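Local coordinates for protein Pre-mRNA-splicing factor SAD1 (Saccharomyces cerevisiae, PDB 4MSX) that promotes assembly of newly synthesized U4 snRNA into the U4/U6 snRNP, is required for pre-mRNA splicing, and carries a catalytically inactive deubiquitinase fold, at residues P328-F333 with N392-L397; H388-R393 with V417-I422; P263-L268 with F382-D387. One frame throughout, in Å; residues are numbered along the deposited sequence.

Contact 1. Residues P328-F333 with N392-L397. With ACT (acetate ion), chain C.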
loop_
_atom_site.group_PDB
_atom_site.type_symbol
_atom_site.label_atom_id
_atom_site.label_comp_id
_atom_site.label_asym_id
_atom_site.label_seq_id
_atom_site.Cartn_x
_atom_site.Cartn_y
_atom_site.Cartn_z
ATOM N N PRO A 328 -4.383 19.874 20.327
ATOM C CA PRO A 328 -4.169 20.758 21.481
ATOM C C PRO A 328 -3.054 20.225 22.408
ATOM O O PRO A 328 -2.834 18.999 22.499
ATOM C CB PRO A 328 -5.549 20.800 22.159
ATOM C CG PRO A 328 -6.326 19.662 21.616
ATOM C CD PRO A 328 -5.737 19.296 20.266
ATOM N N GLU A 329 -2.348 21.135 23.094
ATOM C CA GLU A 329 -1.244 20.744 23.982
ATOM C C GLU A 329 -1.626 19.587 24.917
ATOM O O GLU A 329 -2.736 19.521 25.420
ATOM C CB GLU A 329 -0.751 21.945 24.809
ATOM C CG GLU A 329 0.746 21.862 25.062
ATOM C CD GLU A 329 1.271 23.011 25.901
ATOM O OE1 GLU A 329 0.662 24.106 25.873
ATOM O OE2 GLU A 329 2.295 22.816 26.594
ATOM N N PHE A 330 -0.719 18.632 25.082
ATOM C CA PHE A 330 -1.063 17.401 25.791
ATOM C C PHE A 330 0.030 17.094 26.790
ATOM O O PHE A 330 1.232 17.112 26.449
ATOM C CB PHE A 330 -1.189 16.218 24.805
ATOM C CG PHE A 330 -1.503 14.878 25.471
ATOM C CD1 PHE A 330 -2.822 14.547 25.764
ATOM C CD2 PHE A 330 -0.484 13.969 25.801
ATOM C CE1 PHE A 330 -3.124 13.333 26.383
ATOM C CE2 PHE A 330 -0.783 12.728 26.411
ATOM C CZ PHE A 330 -2.113 12.429 26.706
ATOM N N SER A 331 -0.368 16.768 28.012
ATOM C CA SER A 331 0.620 16.369 29.024
ATOM C C SER A 331 0.638 14.849 29.187
ATOM O O SER A 331 -0.353 14.250 29.606
ATOM C CB SER A 331 0.342 17.004 30.404
ATOM O OG SER A 331 1.229 16.370 31.341
ATOM N N PRO A 332 1.779 14.219 28.897
ATOM C CA PRO A 332 1.789 12.754 29.044
ATOM C C PRO A 332 1.707 12.280 30.502
ATOM O O PRO A 332 1.463 11.093 30.703
ATOM C CB PRO A 332 3.138 12.330 28.428
ATOM C CG PRO A 332 3.652 13.552 27.676
ATOM C CD PRO A 332 3.061 14.750 28.399
ATOM N N PHE A 333 1.839 13.187 31.480
ATOM C CA PHE A 333 1.922 12.775 32.877
ATOM C C PHE A 333 0.546 12.743 33.574
ATOM O O PHE A 333 0.387 12.127 34.634
ATOM C CB PHE A 333 2.957 13.681 33.565
ATOM C CG PHE A 333 4.182 13.912 32.702
ATOM C CD1 PHE A 333 5.103 12.886 32.493
ATOM C CD2 PHE A 333 4.366 15.117 32.033
ATOM C CE1 PHE A 333 6.206 13.071 31.676
ATOM C CE2 PHE A 333 5.465 15.310 31.215
ATOM C CZ PHE A 333 6.387 14.283 31.033
ATOM N N ASN A 392 5.937 9.795 24.819
ATOM C CA ASN A 392 5.445 11.129 25.143
ATOM C C ASN A 392 4.529 11.752 24.078
ATOM O O ASN A 392 4.318 12.967 24.068
ATOM C CB ASN A 392 6.653 12.033 25.400
ATOM C CG ASN A 392 7.359 11.633 26.683
ATOM O OD1 ASN A 392 6.686 11.377 27.673
ATOM N ND2 ASN A 392 8.666 11.439 26.622
ATOM N N ARG A 393 3.988 10.915 23.198
ATOM C CA ARG A 393 3.176 11.405 22.074
ATOM C C ARG A 393 1.848 12.026 22.544
ATOM O O ARG A 393 1.363 11.771 23.660
ATOM C CB ARG A 393 2.848 10.252 21.105
ATOM C CG ARG A 393 1.798 9.302 21.659
ATOM C CD ARG A 393 1.724 7.976 20.823
ATOM N NE ARG A 393 0.737 7.052 21.381
ATOM C CZ ARG A 393 0.962 6.285 22.449
ATOM N NH1 ARG A 393 2.157 6.299 23.075
ATOM N NH2 ARG A 393 0.008 5.488 22.873
ATOM N N ASN A 394 1.258 12.844 21.675
ATOM C CA ASN A 394 0.018 13.527 22.014
ATOM C C ASN A 394 -1.160 12.552 21.868
ATOM O O ASN A 394 -1.553 12.181 20.731
ATOM C CB ASN A 394 -0.154 14.757 21.106
ATOM C CG ASN A 394 -1.340 15.620 21.508
ATOM O OD1 ASN A 394 -2.392 15.106 21.839
ATOM N ND2 ASN A 394 -1.154 16.934 21.488
ATOM N N GLN A 395 -1.742 12.127 22.994
ATOM C CA GLN A 395 -2.811 11.124 22.932
ATOM C C GLN A 395 -4.231 11.693 23.028
ATOM O O GLN A 395 -5.160 10.979 23.415
ATOM C CB GLN A 395 -2.602 10.040 23.984
ATOM C CG GLN A 395 -1.248 9.365 23.849
ATOM C CD GLN A 395 -1.140 8.166 24.786
ATOM O OE1 GLN A 395 -2.011 7.301 24.771
ATOM N NE2 GLN A 395 -0.110 8.155 25.654
ATOM N N THR A 396 -4.398 12.949 22.609
ATOM C CA THR A 396 -5.722 13.577 22.577
ATOM C C THR A 396 -6.657 12.704 21.760
ATOM O O THR A 396 -6.307 12.233 20.654
ATOM C CB THR A 396 -5.667 15.010 21.983
ATOM O OG1 THR A 396 -4.747 15.815 22.738
ATOM C CG2 THR A 396 -7.019 15.661 21.979
ATOM N N LEU A 397 -7.855 12.470 22.288
ATOM C CA LEU A 397 -8.838 11.672 21.583
ATOM C C LEU A 397 -9.510 12.476 20.488
ATOM O O LEU A 397 -10.286 13.410 20.753
ATOM C CB LEU A 397 -9.858 11.088 22.549
ATOM C CG LEU A 397 -10.953 10.243 21.883
ATOM C CD1 LEU A 397 -10.317 9.087 21.154
ATOM C CD2 LEU A 397 -11.896 9.745 22.992
HETATM C C ACT C . 2.715 16.961 20.214
HETATM O O ACT C . 3.228 17.088 19.056
HETATM O OXT ACT C . 1.682 17.692 20.533
HETATM C CH3 ACT C . 3.339 15.942 21.143
HETATM O O HOH W 1 -4.940 17.916 24.649
#

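Contact 2. Residues H388-R393 with V417-I422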
loop_
_atom_site.group_PDB
_atom_site.type_symbol
_atom_site.label_atom_id
_atom_site.label_comp_id
_atom_site.label_asym_id
_atom_site.label_seq_id
_atom_site.Cartn_x
_atom_site.Cartn_y
_atom_site.Cartn_z
ATOM N N HIS A 388 12.113 10.373 24.131
ATOM C CA HIS A 388 11.077 9.322 24.027
ATOM C C HIS A 388 9.825 9.809 23.310
ATOM O O HIS A 388 8.719 9.838 23.907
ATOM C CB HIS A 388 10.623 8.804 25.400
ATOM C CG HIS A 388 11.694 8.116 26.178
ATOM N ND1 HIS A 388 12.758 7.482 25.577
ATOM C CD2 HIS A 388 11.865 7.966 27.512
ATOM C CE1 HIS A 388 13.539 6.966 26.510
ATOM N NE2 HIS A 388 13.018 7.246 27.692
ATOM N N PRO A 389 9.970 10.161 22.030
ATOM C CA PRO A 389 8.839 10.708 21.241
ATOM C C PRO A 389 7.574 9.824 21.221
ATOM O O PRO A 389 6.430 10.346 21.181
ATOM C CB PRO A 389 9.395 10.794 19.808
ATOM C CG PRO A 389 10.837 10.393 19.864
ATOM C CD PRO A 389 11.158 9.836 21.216
ATOM N N VAL A 390 7.739 8.504 21.177
ATOM C CA VAL A 390 6.568 7.642 21.114
ATOM C C VAL A 390 5.853 7.656 22.443
ATOM O O VAL A 390 4.665 8.000 22.529
ATOM C CB VAL A 390 6.928 6.198 20.670
ATOM C CG1 VAL A 390 5.670 5.326 20.545
ATOM C CG2 VAL A 390 7.658 6.237 19.325
ATOM N N LYS A 391 6.570 7.336 23.514
ATOM C CA LYS A 391 5.937 7.355 24.843
ATOM C C LYS A 391 5.272 8.691 25.186
ATOM O O LYS A 391 4.210 8.734 25.809
ATOM C CB LYS A 391 6.994 7.079 25.928
ATOM C CG LYS A 391 6.403 6.922 27.301
ATOM C CD LYS A 391 7.478 6.346 28.260
ATOM C CE LYS A 391 6.867 5.870 29.585
ATOM N NZ LYS A 391 7.836 5.081 30.436
ATOM N N ASN A 392 5.937 9.795 24.819
ATOM C CA ASN A 392 5.445 11.129 25.143
ATOM C C ASN A 392 4.529 11.752 24.078
ATOM O O ASN A 392 4.318 12.967 24.068
ATOM C CB ASN A 392 6.653 12.033 25.400
ATOM C CG ASN A 392 7.359 11.633 26.683
ATOM O OD1 ASN A 392 6.686 11.377 27.673
ATOM N ND2 ASN A 392 8.666 11.439 26.622
ATOM N N ARG A 393 3.988 10.915 23.198
ATOM C CA ARG A 393 3.176 11.405 22.074
ATOM C C ARG A 393 1.848 12.026 22.544
ATOM O O ARG A 393 1.363 11.771 23.660
ATOM C CB ARG A 393 2.848 10.252 21.105
ATOM C CG ARG A 393 1.798 9.302 21.659
ATOM C CD ARG A 393 1.724 7.976 20.823
ATOM N NE ARG A 393 0.737 7.052 21.381
ATOM C CZ ARG A 393 0.962 6.285 22.449
ATOM N NH1 ARG A 393 2.157 6.299 23.075
ATOM N NH2 ARG A 393 0.008 5.488 22.873
ATOM N N VAL A 417 -5.500 5.229 9.255
ATOM C CA VAL A 417 -4.299 4.508 9.722
ATOM C C VAL A 417 -4.182 4.807 11.207
ATOM O O VAL A 417 -4.135 5.974 11.602
ATOM C CB VAL A 417 -3.073 4.995 8.990
ATOM C CG1 VAL A 417 -1.758 4.248 9.483
ATOM C CG2 VAL A 417 -3.252 4.701 7.454
ATOM N N VAL A 418 -4.059 3.758 11.994
ATOM C CA VAL A 418 -4.117 3.850 13.439
ATOM C C VAL A 418 -2.780 3.474 14.044
ATOM O O VAL A 418 -2.072 2.564 13.551
ATOM C CB VAL A 418 -5.199 2.872 13.931
ATOM C CG1 VAL A 418 -5.002 2.532 15.379
ATOM C CG2 VAL A 418 -6.599 3.516 13.652
ATOM N N HIS A 419 -2.439 4.159 15.132
ATOM C CA HIS A 419 -1.174 3.934 15.802
ATOM C C HIS A 419 -1.432 3.059 17.044
ATOM O O HIS A 419 -2.330 3.328 17.809
ATOM C CB HIS A 419 -0.561 5.277 16.224
ATOM C CG HIS A 419 0.722 5.134 16.981
ATOM N ND1 HIS A 419 0.871 5.577 18.278
ATOM C CD2 HIS A 419 1.910 4.581 16.630
ATOM C CE1 HIS A 419 2.100 5.309 18.690
ATOM N NE2 HIS A 419 2.753 4.712 17.708
ATOM N N VAL A 420 -0.623 2.028 17.237
ATOM C CA VAL A 420 -0.800 1.072 18.333
ATOM C C VAL A 420 0.566 0.917 18.952
ATOM O O VAL A 420 1.581 0.825 18.228
ATOM C CB VAL A 420 -1.296 -0.315 17.769
ATOM C CG1 VAL A 420 -1.080 -1.418 18.748
ATOM C CG2 VAL A 420 -2.769 -0.218 17.416
ATOM N N VAL A 421 0.627 0.879 20.281
ATOM C CA VAL A 421 1.922 0.694 20.950
ATOM C C VAL A 421 2.171 -0.759 21.329
ATOM O O VAL A 421 1.284 -1.435 21.824
ATOM C CB VAL A 421 2.067 1.572 22.241
ATOM C CG1 VAL A 421 3.138 0.992 23.176
ATOM C CG2 VAL A 421 2.453 2.974 21.873
ATOM N N ILE A 422 3.397 -1.222 21.090
ATOM C CA ILE A 422 3.798 -2.586 21.451
ATOM C C ILE A 422 5.118 -2.573 22.238
ATOM O O ILE A 422 5.612 -1.509 22.666
ATOM C CB ILE A 422 3.980 -3.466 20.197
ATOM C CG1 ILE A 422 4.767 -2.691 19.128
ATOM C CG2 ILE A 422 2.620 -3.930 19.654
ATOM C CD1 ILE A 422 5.199 -3.518 17.903
HETATM O O HOH W 2 -1.843 4.300 20.583
#

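Contact 3. Residues P263-L268 with F382-D387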
loop_
_atom_site.group_PDB
_atom_site.type_symbol
_atom_site.label_atom_id
_atom_site.label_comp_id
_atom_site.label_asym_id
_atom_site.label_seq_id
_atom_site.Cartn_x
_atom_site.Cartn_y
_atom_site.Cartn_z
ATOM N N PRO A 263 13.850 8.105 12.002
ATOM C CA PRO A 263 12.767 7.109 12.005
ATOM C C PRO A 263 11.913 7.191 10.716
ATOM O O PRO A 263 12.087 8.104 9.907
ATOM C CB PRO A 263 11.874 7.539 13.197
ATOM C CG PRO A 263 12.056 9.039 13.264
ATOM C CD PRO A 263 13.575 9.238 12.913
ATOM N N ILE A 264 11.020 6.235 10.551
ATOM C CA ILE A 264 10.069 6.336 9.427
ATOM C C ILE A 264 8.707 5.946 9.954
ATOM O O ILE A 264 8.628 5.246 10.983
ATOM C CB ILE A 264 10.560 5.443 8.269
ATOM C CG1 ILE A 264 9.731 5.770 6.977
ATOM C CG2 ILE A 264 10.505 3.943 8.667
ATOM C CD1 ILE A 264 10.387 5.038 5.758
ATOM N N ASP A 265 7.632 6.463 9.330
ATOM C CA ASP A 265 6.281 6.144 9.786
ATOM C C ASP A 265 5.387 6.300 8.541
ATOM O O ASP A 265 5.903 6.611 7.465
ATOM C CB ASP A 265 5.855 7.095 10.948
ATOM C CG ASP A 265 5.840 8.583 10.546
ATOM O OD1 ASP A 265 5.418 8.893 9.443
ATOM O OD2 ASP A 265 6.243 9.469 11.345
ATOM N N PRO A 266 4.081 6.044 8.672
ATOM C CA PRO A 266 3.271 6.085 7.421
ATOM C C PRO A 266 3.272 7.428 6.715
ATOM O O PRO A 266 3.197 7.473 5.488
ATOM C CB PRO A 266 1.856 5.709 7.887
ATOM C CG PRO A 266 2.134 4.708 9.049
ATOM C CD PRO A 266 3.379 5.354 9.775
ATOM N N ARG A 267 3.369 8.531 7.460
ATOM C CA ARG A 267 3.333 9.821 6.837
ATOM C C ARG A 267 4.632 10.096 6.040
ATOM O O ARG A 267 4.595 10.527 4.878
ATOM C CB ARG A 267 3.174 10.913 7.897
ATOM C CG ARG A 267 3.264 12.292 7.255
ATOM C CD ARG A 267 3.108 13.437 8.311
ATOM N NE ARG A 267 3.643 14.639 7.719
ATOM C CZ ARG A 267 4.932 14.975 7.751
ATOM N NH1 ARG A 267 5.794 14.263 8.472
ATOM N NH2 ARG A 267 5.312 16.074 7.116
ATOM N N LEU A 268 5.784 9.876 6.690
ATOM C CA LEU A 268 7.057 10.127 6.027
ATOM C C LEU A 268 7.181 9.216 4.785
ATOM O O LEU A 268 7.682 9.616 3.756
ATOM C CB LEU A 268 8.220 9.785 6.983
ATOM C CG LEU A 268 8.316 10.825 8.126
ATOM C CD1 LEU A 268 9.369 10.384 9.212
ATOM C CD2 LEU A 268 8.678 12.185 7.523
ATOM N N PHE A 382 3.476 13.078 17.164
ATOM C CA PHE A 382 4.870 12.925 17.624
ATOM C C PHE A 382 5.694 14.169 17.661
ATOM O O PHE A 382 5.874 14.846 16.661
ATOM C CB PHE A 382 5.626 11.999 16.672
ATOM C CG PHE A 382 5.089 10.614 16.653
ATOM C CD1 PHE A 382 4.907 9.924 17.832
ATOM C CD2 PHE A 382 4.737 10.001 15.453
ATOM C CE1 PHE A 382 4.391 8.642 17.852
ATOM C CE2 PHE A 382 4.226 8.710 15.447
ATOM C CZ PHE A 382 4.033 8.034 16.654
ATOM N N ASP A 383 6.314 14.395 18.801
ATOM C CA ASP A 383 7.333 15.425 18.877
ATOM C C ASP A 383 8.684 14.670 18.799
ATOM O O ASP A 383 9.214 14.210 19.812
ATOM C CB ASP A 383 7.122 16.277 20.153
ATOM C CG ASP A 383 8.272 17.252 20.424
ATOM O OD1 ASP A 383 9.105 17.518 19.518
ATOM O OD2 ASP A 383 8.312 17.762 21.556
ATOM N N ARG A 384 9.212 14.519 17.565
ATOM C CA ARG A 384 10.415 13.703 17.331
ATOM C C ARG A 384 11.684 14.342 17.867
ATOM O O ARG A 384 12.676 13.645 18.102
ATOM C CB ARG A 384 10.625 13.432 15.845
ATOM C CG ARG A 384 9.450 12.812 15.184
ATOM C CD ARG A 384 9.306 11.344 15.495
ATOM N NE ARG A 384 8.897 10.641 14.285
ATOM C CZ ARG A 384 8.564 9.356 14.227
ATOM N NH1 ARG A 384 8.594 8.608 15.331
ATOM N NH2 ARG A 384 8.241 8.821 13.047
ATOM N N ASN A 385 11.659 15.671 18.036
ATOM C CA ASN A 385 12.776 16.384 18.662
ATOM C C ASN A 385 12.576 16.632 20.154
ATOM O O ASN A 385 12.781 17.736 20.637
ATOM C CB ASN A 385 13.049 17.704 17.951
ATOM C CG ASN A 385 13.623 17.500 16.581
ATOM O OD1 ASN A 385 14.478 16.620 16.352
ATOM N ND2 ASN A 385 13.144 18.293 15.642
ATOM N N SER A 386 12.128 15.609 20.860
ATOM C CA SER A 386 12.218 15.575 22.297
ATOM C C SER A 386 12.455 14.132 22.691
ATOM O O SER A 386 12.399 13.219 21.858
ATOM C CB SER A 386 10.957 16.143 22.940
ATOM O OG SER A 386 9.808 15.811 22.157
ATOM N N ASP A 387 12.778 13.923 23.955
ATOM C CA ASP A 387 13.097 12.587 24.432
ATOM C C ASP A 387 11.863 11.668 24.396
ATOM O O ASP A 387 10.726 12.144 24.608
ATOM C CB ASP A 387 13.650 12.679 25.855
ATOM C CG ASP A 387 13.878 11.320 26.465
ATOM O OD1 ASP A 387 14.803 10.613 25.987
ATOM O OD2 ASP A 387 13.121 10.960 27.406
#

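Contact 1. Residues P328-F333 with N392-L397
N394 ND2 is held by two acceptors, P328 O across the contact and OXT of an acetate ion, probably carried over from the crystallisation liquor. The bond from ND2 to P328 O is 2.8 Å long, with an N-H...O angle of 162°. P328 O lies close to the amide plane of N394, but ND2 stands above the plane of the P328 carbonyl. At the other end of the amide, OD1 accepts from T396 OG1 at 2.6 Å and from T396 N at 3.0 Å. The bond from T396 N closes an Asx turn. Together these bonds fix the rotation of the amide. N394 has CG opposite its own backbone N (chi1 -173°), which carries the amide against CB of F330; the gap from F330 CB to N394 CG is 3.4 Å.

The contact joins two loops of the ubiquitin-specific protease domain. Residues 328-333 follow strand 323-325, and residues 392-397 run into strand 397-399. F330 is the main apolar piece. One face of its ring lies on the backbone of the other loop, with Q395 N 3.4 Å above the plane and over the ring centre. CZ of the ring also touches Q395 CB. P343 touches the F330 side chain as well.

At one end of the interface, P332 CG rests 3.7 Å from both O and OD1 of N392, while N392 ND2 bonds to D387 O. At the other end, P328 CG meets T396 CG2. A water donates to both T396 OG1 and E329 O, each at 2.8 Å.

Contact 2. Residues H388-R393 with V417-I422
R393 and V390 face H419 and V421 across a buried contact. V390 to R393 form a type I beta turn, which packs against the end of strand 409-421 in the mixed sheet of the ubiquitin-specific protease domain.

The apolar contacts centre on V390. V390 CG1 reaches the edge of the H419 ring, near its plane, 4.0 Å from CE1. The same methyl lies 4.2 Å from V421 CG2. The aliphatic part of R393 adds to this, with CD 3.4 Å from H419 CE1.

The two flat groups stand steeply to each other. The guanidinium of R393 and the ring of H419 are turned 70° apart, and R393 NE lies at the edge of the ring. V421 CG2 sits over one guanidinium face, 3.5 Å from NH1. R393 has CG between its backbone N and carbonyl carbon (chi1 74°). From there the chain runs extended to NE and carries the guanidinium to the strand.

Polar bonds hold both flat groups. R393 NE forms a salt bridge with E472, which also accepts from H419 ND1 through its other carboxylate oxygen. E472 thus probably fixes how guanidinium and imidazole lie against each other. H419 NE2 bonds to S438 OG, so both ring nitrogens have partners. A water accepts from R393 NH2 and donates to H419 O, linking turn and strand.

Within the turn, V390 O accepts from R393 N and from R393 NH1. The NH1 bond is 3.1 Å long and lies in the guanidinium plane, and the two donors reach the oxygen from opposite faces of the carbonyl.

Contact 3. Residues P263-L268 with F382-D387
R384 and D265 form a salt bridge, with R384 NH2 2.7 Å from D265 OD2. The carboxylate and guanidinium planes are only 14° apart, but the oxygen approaches the guanidinium obliquely.

The conformation of R384 sets up the contact. CG lies opposite the carbonyl carbon, and the chain then bends at chi2 (-77°) and again at chi3. The two bends fold the guanidinium back over the F382 ring. R384 has two modelled conformers; in this one the guanidinium reaches D265.

The guanidinium is sandwiched. P263 CG lies over the centre of one face, 3.6 Å from CZ. F382 CD2 lies over the centre of the opposite face, and R384 NH1 stands above one face of the phenyl ring toward its rim. At the guanidinium edge, near its plane, L268 CD1 approaches NH2 at 4.3 Å. Both faces and part of the edge are therefore lined by nonpolar groups.

D265 divides its two oxygens between the helix start and R384. Its CG sits between the backbone N and the carbonyl carbon (chi1 61°), which turns OD1 back toward the helix that follows. L268 N donates to OD1 at 2.9 Å, nearly along the C-O axis, while the bond from R267 N is weak. OD2 is left to face R384. The partial positive charge of the helix start would probably stabilise the carboxylate further. Around it, W440 and F474 touch the D265 side chain. The arrangement is that of an aspartate N-cap at the start of helix 266-280, with the second carboxylate oxygen salt-bridged to an arginine.

How the contacts relate
From the N terminus, contact 3 opens first, at the start of helix 266-280. Contact 1 opens next, after strand 323-325. The chain returns through strand 374-379 to residues 382-387, which close contact 3. Residues 388-393 then open contact 2, and residues 392-397 close contact 1. Strand 409-421 closes contact 2 last. Contacts 1 and 3 therefore cross, contact 2 begins where contact 1 ends, and contacts 3 and 2 follow in series. The loop 382-397 is common to all three. It ties together the helix start, the loop after strand 323-325 and the mixed sheet. F382 packs on P389, R393 and H419, joining the three contacts.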